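Local structure of BCL2-like 10 (Danio rerio, 6FBX) at residues A[63-66]-A[71-74]; A[29-34]-A[38-43]; A[81-84]-A[89-92]. The protein binds the BH3 segment of Bad as a pro-survival member of the Bcl-2 family, and so probably holds apoptosis in check. One frame throughout, in Å; residues are numbered along the deposited sequence.

Interaction 1: A[63-66]-A[71-74]; sequences DTCG and KCLQ
Cys-65 and Cys-72 are joined covalently, their SG atoms 2.0 Å apart, in a disulfide that ties the end of helix 51-65 to the first turn of helix 69-80. The torsion about the sulfur-sulfur bond is 86°, close to the relaxed right angle, and its positive sign makes the bridge right-handed. The two halves reach it differently. In Cys-65 the SG is anti to the backbone N (chi1 172°), whereas Cys-72 sets SG beside the backbone N and opposite the carbonyl carbon (chi1 -61°). Their CB atoms come within 3.8 Å of each other and their CA atoms within 6.1 Å. Direct contact between the two segments is confined to this pair, at the protein surface.

Polar contacts surround the bridge. Thr-64 OG1 is hydrogen-bonded to Glu-60 O within its own helix and also to an aromatic side chain of the bound peptide, while Asp-63 OD2 forms a salt bridge with Arg-108. Lys-71 N bonds to Asp-68 OD1 at the beginning of helix 69-80.

Apolar packing is found on the second helix, where Leu-73 lies against Phe-97 and Thr-98 of helix 88-107. At Gly-66 the backbone leaves the helix with positive phi. A covalent link across so short a connection limits how far the two helix ends can separate, and its near-ideal torsion suggests that it closes with little strain.

Interaction 2: A[29-34]-A[38-43]; sequences QTPPSE and AMRYLA
Arg-40 reaches from helix 34-49 to the loop before it and meets Gln-29 end-on, NH1 and NH2 both donating to the one carbonyl oxygen. Gln-29 O lies in the guanidinium plane of Arg-40, 2.8 Å from Arg-40 NH1 and 2.9 Å from Arg-40 NH2. The first bond runs almost straight on to the carbonyl, with a C=O...N angle of 170°; the second comes from above the carbonyl plane. CG anti to the carbonyl carbon (chi1 -74°) points the chain at the loop, and extension from CG to NE carries the guanidinium to Gln-29. Pro-31 crosses it at about a right angle and lies over one guanidinium face, its CG 3.6 Å from Arg-40 NH1.

Closer to the helix start, Ala-38 N bonds to Glu-34 O at 3.0 Å. Ser-33 is the N-cap, its OG bonded to Ala-36 N. NH2 of Arg-40 also forms a salt bridge with Asp-19 of helix 2-24, and Phe-23 packs on the same side chain. Replacing Arg-40 by an alanine removes the guanidinium, which would probably leave Gln-29 O without these two donors and Asp-19 without this charged mate. One guanidinium thus fastens the loop to two helices, its charge likely balanced by Asp-19 and its N-H groups shared with a backbone carbonyl.

Interaction 3: A[81-84]-A[89-92]; sequences VGDG and GRVV
Asp-83 and Arg-90 approach from opposite directions and form a salt bridge, with OD2 of Asp-83 2.9 Å from NH2 of Arg-90. The carboxylate and guanidinium planes are 88° apart, with Asp-83 OD1 in the guanidinium plane at its edge, so the two groups do not pair flat. All three hydrogen bonds are weak: Arg-90 NH2 gives to OD2, bent to 123°, and also to Asp-83 OD1 at 3.3 Å, while NH1 gives to OD1 at 3.5 Å. Both acceptors have further partners. OD2 forms a salt bridge with a basic side chain of the bound peptide, and OD1 takes a weak bond from Lys-85 N. Asp-83 is poorly ordered, which fits a loosely defined ion pair.

The loop is shaped by a type I turn in which Gly-84 N bonds to Val-81 O at 2.9 Å. In the helix, Arg-90 N is met by Asn-87 OD1, and Arg-90 O by Ser-93 OG. An extended chain carries the guanidinium past Val-81, whose CG1 lies 4.3 Å from Arg-90 CD. Asn-87, Gly-89 and Arg-90 belong to the Asn-Trp-Gly-Arg signature of the BH1 region in this family. The contact joins the loop after helix 69-80 to helix 88-107, with Val-81 resting on Tyr-125 of helix 112-129 and Val-91 touching Leu-126 of that helix and Trp-140 of helix 139-146.

In the fold
The three contacts follow one another in series along the chain, and each comes within reach of the bound BH3 peptide: interaction 1 through Thr-64, interaction 2 through Leu-42, and interaction 3 through Asp-83, Gly-89 and Arg-90 among others. Interactions 1 and 2 lie on opposite sides of the chain's centre, their centres 27 Å apart. Interaction 3 has its centre 18 Å from that of interaction 1, without touching it. Although the centres of interactions 2 and 3 are 21 Å apart, their helices pack directly, Ala-43 CA lying 3.7 Å from Val-92 CG1. Thr-96 OG1 is hydrogen-bonded to the backbone oxygens of both Ala-43 and Val-92, and Phe-143 touches Leu-42 and Val-92.

Interaction 1: A[63-66]-A[71-74]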
loop_
_atom_site.group_PDB
_atom_site.type_symbol
_atom_site.label_atom_id
_atom_site.label_comp_id
_atom_site.label_asym_id
_atom_site.label_seq_id
_atom_site.Cartn_x
_atom_site.Cartn_y
_atom_site.Cartn_z
ATOM N N ASP A 63 -7.207 0.107 -16.337
ATOM C CA ASP A 63 -7.816 0.400 -17.627
ATOM C C ASP A 63 -8.030 1.892 -17.857
ATOM O O ASP A 63 -8.177 2.307 -19.013
ATOM C CB ASP A 63 -9.153 -0.332 -17.765
ATOM C CG ASP A 63 -8.985 -1.839 -17.855
ATOM O OD1 ASP A 63 -9.892 -2.571 -17.405
ATOM O OD2 ASP A 63 -7.936 -2.291 -18.358
ATOM N N THR A 64 -8.058 2.702 -16.797
ATOM C CA THR A 64 -8.214 4.145 -16.940
ATOM C C THR A 64 -6.912 4.910 -16.744
ATOM O O THR A 64 -6.846 6.090 -17.107
ATOM C CB THR A 64 -9.256 4.679 -15.944
ATOM O OG1 THR A 64 -8.779 4.519 -14.602
ATOM C CG2 THR A 64 -10.581 3.944 -16.104
ATOM N N CYS A 65 -5.876 4.271 -16.200
ATOM C CA CYS A 65 -4.642 4.988 -15.897
ATOM C C CYS A 65 -3.798 5.201 -17.144
ATOM O O CYS A 65 -3.422 6.336 -17.462
ATOM C CB CYS A 65 -3.836 4.236 -14.843
ATOM S SG CYS A 65 -2.197 4.949 -14.602
ATOM N N GLY A 66 -3.484 4.130 -17.855
ATOM C CA GLY A 66 -2.634 4.225 -19.028
ATOM C C GLY A 66 -1.185 3.931 -18.690
ATOM O O GLY A 66 -0.877 2.896 -18.099
ATOM N N LYS A 71 2.329 6.852 -11.140
ATOM C CA LYS A 71 1.794 8.206 -11.039
ATOM C C LYS A 71 0.327 8.179 -10.635
ATOM O O LYS A 71 -0.105 8.957 -9.775
ATOM C CB LYS A 71 1.976 8.939 -12.369
ATOM C CG LYS A 71 1.468 10.375 -12.378
ATOM C CD LYS A 71 2.186 11.235 -11.350
ATOM C CE LYS A 71 1.866 12.709 -11.539
ATOM N NZ LYS A 71 2.439 13.554 -10.457
ATOM N N CYS A 72 -0.457 7.288 -11.244
ATOM C CA CYS A 72 -1.869 7.184 -10.892
ATOM C C CYS A 72 -2.048 6.752 -9.442
ATOM O O CYS A 72 -2.982 7.208 -8.771
ATOM C CB CYS A 72 -2.569 6.207 -11.836
ATOM S SG CYS A 72 -2.513 6.698 -13.588
ATOM N N LEU A 73 -1.163 5.885 -8.939
ATOM C CA LEU A 73 -1.266 5.434 -7.556
ATOM C C LEU A 73 -1.010 6.579 -6.584
ATOM O O LEU A 73 -1.660 6.668 -5.535
ATOM C CB LEU A 73 -0.288 4.283 -7.304
ATOM C CG LEU A 73 -0.254 3.687 -5.893
ATOM C CD1 LEU A 73 -1.595 3.062 -5.526
ATOM C CD2 LEU A 73 0.860 2.660 -5.770
ATOM N N GLN A 74 -0.070 7.468 -6.912
ATOM C CA GLN A 74 0.159 8.638 -6.071
ATOM C C GLN A 74 -1.114 9.460 -5.920
ATOM O O GLN A 74 -1.424 9.943 -4.826
ATOM C CB GLN A 74 1.280 9.501 -6.654
ATOM C CG GLN A 74 2.661 8.885 -6.547
ATOM C CD GLN A 74 3.733 9.755 -7.171
ATOM O OE1 GLN A 74 3.457 10.555 -8.065
ATOM N NE2 GLN A 74 4.966 9.607 -6.698
#

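Interaction 2: A[29-34]-A[38-43]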
loop_
_atom_site.group_PDB
_atom_site.type_symbol
_atom_site.label_atom_id
_atom_site.label_comp_id
_atom_site.label_asym_id
_atom_site.label_seq_id
_atom_site.Cartn_x
_atom_site.Cartn_y
_atom_site.Cartn_z
ATOM N N GLN A 29 8.548 -17.250 0.581
ATOM C CA GLN A 29 9.757 -17.142 1.380
ATOM C C GLN A 29 9.366 -16.645 2.761
ATOM O O GLN A 29 8.356 -15.958 2.920
ATOM C CB GLN A 29 10.784 -16.203 0.737
ATOM C CG GLN A 29 10.236 -14.833 0.370
ATOM C CD GLN A 29 11.241 -13.991 -0.393
ATOM O OE1 GLN A 29 12.415 -14.348 -0.496
ATOM N NE2 GLN A 29 10.783 -12.869 -0.938
ATOM N N THR A 30 10.166 -17.005 3.755
ATOM C CA THR A 30 9.856 -16.611 5.120
ATOM C C THR A 30 9.891 -15.088 5.235
ATOM O O THR A 30 10.730 -14.438 4.599
ATOM C CB THR A 30 10.849 -17.236 6.103
ATOM O OG1 THR A 30 12.181 -16.820 5.775
ATOM C CG2 THR A 30 10.765 -18.755 6.054
ATOM N N PRO A 31 8.997 -14.486 6.015
ATOM C CA PRO A 31 9.017 -13.029 6.172
ATOM C C PRO A 31 10.388 -12.552 6.613
ATOM O O PRO A 31 10.992 -13.138 7.525
ATOM C CB PRO A 31 7.959 -12.775 7.258
ATOM C CG PRO A 31 7.039 -13.934 7.165
ATOM C CD PRO A 31 7.887 -15.105 6.766
ATOM N N PRO A 32 10.923 -11.496 5.987
ATOM C CA PRO A 32 12.252 -11.009 6.386
ATOM C C PRO A 32 12.266 -10.244 7.697
ATOM O O PRO A 32 13.350 -10.059 8.266
ATOM C CB PRO A 32 12.653 -10.095 5.220
ATOM C CG PRO A 32 11.355 -9.609 4.672
ATOM C CD PRO A 32 10.398 -10.760 4.822
ATOM N N SER A 33 11.115 -9.797 8.191
ATOM C CA SER A 33 11.060 -8.982 9.395
ATOM C C SER A 33 9.716 -9.192 10.073
ATOM O O SER A 33 8.750 -9.643 9.454
ATOM C CB SER A 33 11.255 -7.495 9.079
ATOM O OG SER A 33 10.150 -6.988 8.344
ATOM N N GLU A 34 9.665 -8.851 11.363
ATOM C CA GLU A 34 8.408 -8.923 12.097
ATOM C C GLU A 34 7.342 -8.053 11.440
ATOM O O GLU A 34 6.168 -8.438 11.370
ATOM C CB GLU A 34 8.631 -8.503 13.550
ATOM C CG GLU A 34 7.472 -8.818 14.478
ATOM C CD GLU A 34 7.603 -8.134 15.826
ATOM O OE1 GLU A 34 8.701 -7.622 16.130
ATOM O OE2 GLU A 34 6.607 -8.104 16.579
ATOM N N ALA A 38 3.688 -9.120 9.825
ATOM C CA ALA A 38 2.444 -8.449 10.185
ATOM C C ALA A 38 1.719 -7.921 8.954
ATOM O O ALA A 38 0.498 -8.083 8.828
ATOM C CB ALA A 38 2.728 -7.311 11.162
ATOM N N MET A 39 2.445 -7.281 8.036
ATOM C CA MET A 39 1.793 -6.713 6.857
ATOM C C MET A 39 1.226 -7.808 5.963
ATOM O O MET A 39 0.122 -7.665 5.425
ATOM C CB MET A 39 2.771 -5.841 6.072
ATOM C CG MET A 39 2.155 -5.186 4.841
ATOM S SD MET A 39 0.788 -4.080 5.236
ATOM C CE MET A 39 1.675 -2.634 5.804
ATOM N N ARG A 40 1.972 -8.899 5.781
ATOM C CA ARG A 40 1.454 -10.037 5.030
ATOM C C ARG A 40 0.105 -10.488 5.577
ATOM O O ARG A 40 -0.836 -10.747 4.818
ATOM C CB ARG A 40 2.447 -11.195 5.083
ATOM C CG ARG A 40 3.676 -11.035 4.227
ATOM C CD ARG A 40 4.459 -12.327 4.255
ATOM N NE ARG A 40 5.750 -12.233 3.589
ATOM C CZ ARG A 40 6.543 -13.277 3.370
ATOM N NH1 ARG A 40 6.174 -14.492 3.764
ATOM N NH2 ARG A 40 7.706 -13.108 2.761
ATOM N N TYR A 41 0.003 -10.604 6.902
ATOM C CA TYR A 41 -1.236 -11.067 7.514
ATOM C C TYR A 41 -2.343 -10.034 7.354
ATOM O O TYR A 41 -3.453 -10.360 6.918
ATOM C CB TYR A 41 -1.000 -11.375 8.993
ATOM C CG TYR A 41 -2.248 -11.802 9.732
ATOM C CD1 TYR A 41 -3.077 -10.866 10.336
ATOM C CD2 TYR A 41 -2.598 -13.141 9.823
ATOM C CE1 TYR A 41 -4.220 -11.251 11.008
ATOM C CE2 TYR A 41 -3.739 -13.536 10.494
ATOM C CZ TYR A 41 -4.546 -12.588 11.085
ATOM O OH TYR A 41 -5.683 -12.978 11.756
ATOM N N LEU A 42 -2.052 -8.776 7.696
ATOM C CA LEU A 42 -3.092 -7.754 7.750
ATOM C C LEU A 42 -3.580 -7.368 6.361
ATOM O O LEU A 42 -4.789 -7.235 6.142
ATOM C CB LEU A 42 -2.565 -6.525 8.491
ATOM C CG LEU A 42 -2.364 -6.751 9.989
ATOM C CD1 LEU A 42 -1.500 -5.651 10.596
ATOM C CD2 LEU A 42 -3.706 -6.818 10.692
ATOM N N ALA A 43 -2.659 -7.177 5.415
ATOM C CA ALA A 43 -3.063 -6.785 4.069
ATOM C C ALA A 43 -3.832 -7.897 3.369
ATOM O O ALA A 43 -4.745 -7.614 2.586
ATOM C CB ALA A 43 -1.839 -6.379 3.249
#

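Interaction 3: A[81-84]-A[89-92]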
loop_
_atom_site.group_PDB
_atom_site.type_symbol
_atom_site.label_atom_id
_atom_site.label_comp_id
_atom_site.label_asym_id
_atom_site.label_seq_id
_atom_site.Cartn_x
_atom_site.Cartn_y
_atom_site.Cartn_z
ATOM N N VAL A 81 -6.183 9.806 1.670
ATOM C CA VAL A 81 -5.948 10.597 2.871
ATOM C C VAL A 81 -6.312 12.068 2.651
ATOM O O VAL A 81 -5.896 12.930 3.426
ATOM C CB VAL A 81 -4.498 10.454 3.360
ATOM C CG1 VAL A 81 -4.138 8.974 3.546
ATOM C CG2 VAL A 81 -3.526 11.164 2.405
ATOM N N GLY A 82 -7.084 12.368 1.605
ATOM C CA GLY A 82 -7.401 13.744 1.260
ATOM C C GLY A 82 -8.149 14.506 2.335
ATOM O O GLY A 82 -8.249 15.735 2.242
ATOM N N ASP A 83 -8.680 13.818 3.342
ATOM C CA ASP A 83 -9.360 14.472 4.451
ATOM C C ASP A 83 -8.403 14.861 5.571
ATOM O O ASP A 83 -8.854 15.159 6.681
ATOM C CB ASP A 83 -10.467 13.566 4.994
ATOM C CG ASP A 83 -9.934 12.273 5.570
ATOM O OD1 ASP A 83 -9.667 12.235 6.788
ATOM O OD2 ASP A 83 -9.775 11.297 4.808
ATOM N N GLY A 84 -7.095 14.863 5.304
ATOM C CA GLY A 84 -6.104 15.263 6.279
ATOM C C GLY A 84 -5.783 14.226 7.331
ATOM O O GLY A 84 -4.818 14.415 8.085
ATOM N N GLY A 89 -4.816 1.713 9.290
ATOM C CA GLY A 89 -5.759 1.017 8.428
ATOM C C GLY A 89 -5.691 1.496 6.990
ATOM O O GLY A 89 -5.774 0.699 6.053
ATOM N N ARG A 90 -5.532 2.805 6.794
ATOM C CA ARG A 90 -5.405 3.330 5.437
ATOM C C ARG A 90 -4.088 2.899 4.807
ATOM O O ARG A 90 -4.026 2.635 3.598
ATOM C CB ARG A 90 -5.532 4.852 5.462
ATOM C CG ARG A 90 -6.922 5.312 5.853
ATOM C CD ARG A 90 -7.022 6.813 5.962
ATOM N NE ARG A 90 -8.387 7.233 6.267
ATOM C CZ ARG A 90 -8.786 8.500 6.326
ATOM N NH1 ARG A 90 -10.051 8.780 6.610
ATOM N NH2 ARG A 90 -7.926 9.487 6.098
ATOM N N VAL A 91 -3.027 2.812 5.612
ATOM C CA VAL A 91 -1.753 2.290 5.125
ATOM C C VAL A 91 -1.918 0.853 4.645
ATOM O O VAL A 91 -1.417 0.473 3.582
ATOM C CB VAL A 91 -0.678 2.401 6.222
ATOM C CG1 VAL A 91 0.599 1.669 5.811
ATOM C CG2 VAL A 91 -0.382 3.863 6.522
ATOM N N VAL A 92 -2.603 0.025 5.433
ATOM C CA VAL A 92 -2.814 -1.363 5.031
ATOM C C VAL A 92 -3.536 -1.421 3.691
ATOM O O VAL A 92 -3.171 -2.207 2.809
ATOM C CB VAL A 92 -3.579 -2.129 6.125
ATOM C CG1 VAL A 92 -4.011 -3.507 5.622
ATOM C CG2 VAL A 92 -2.714 -2.282 7.368
#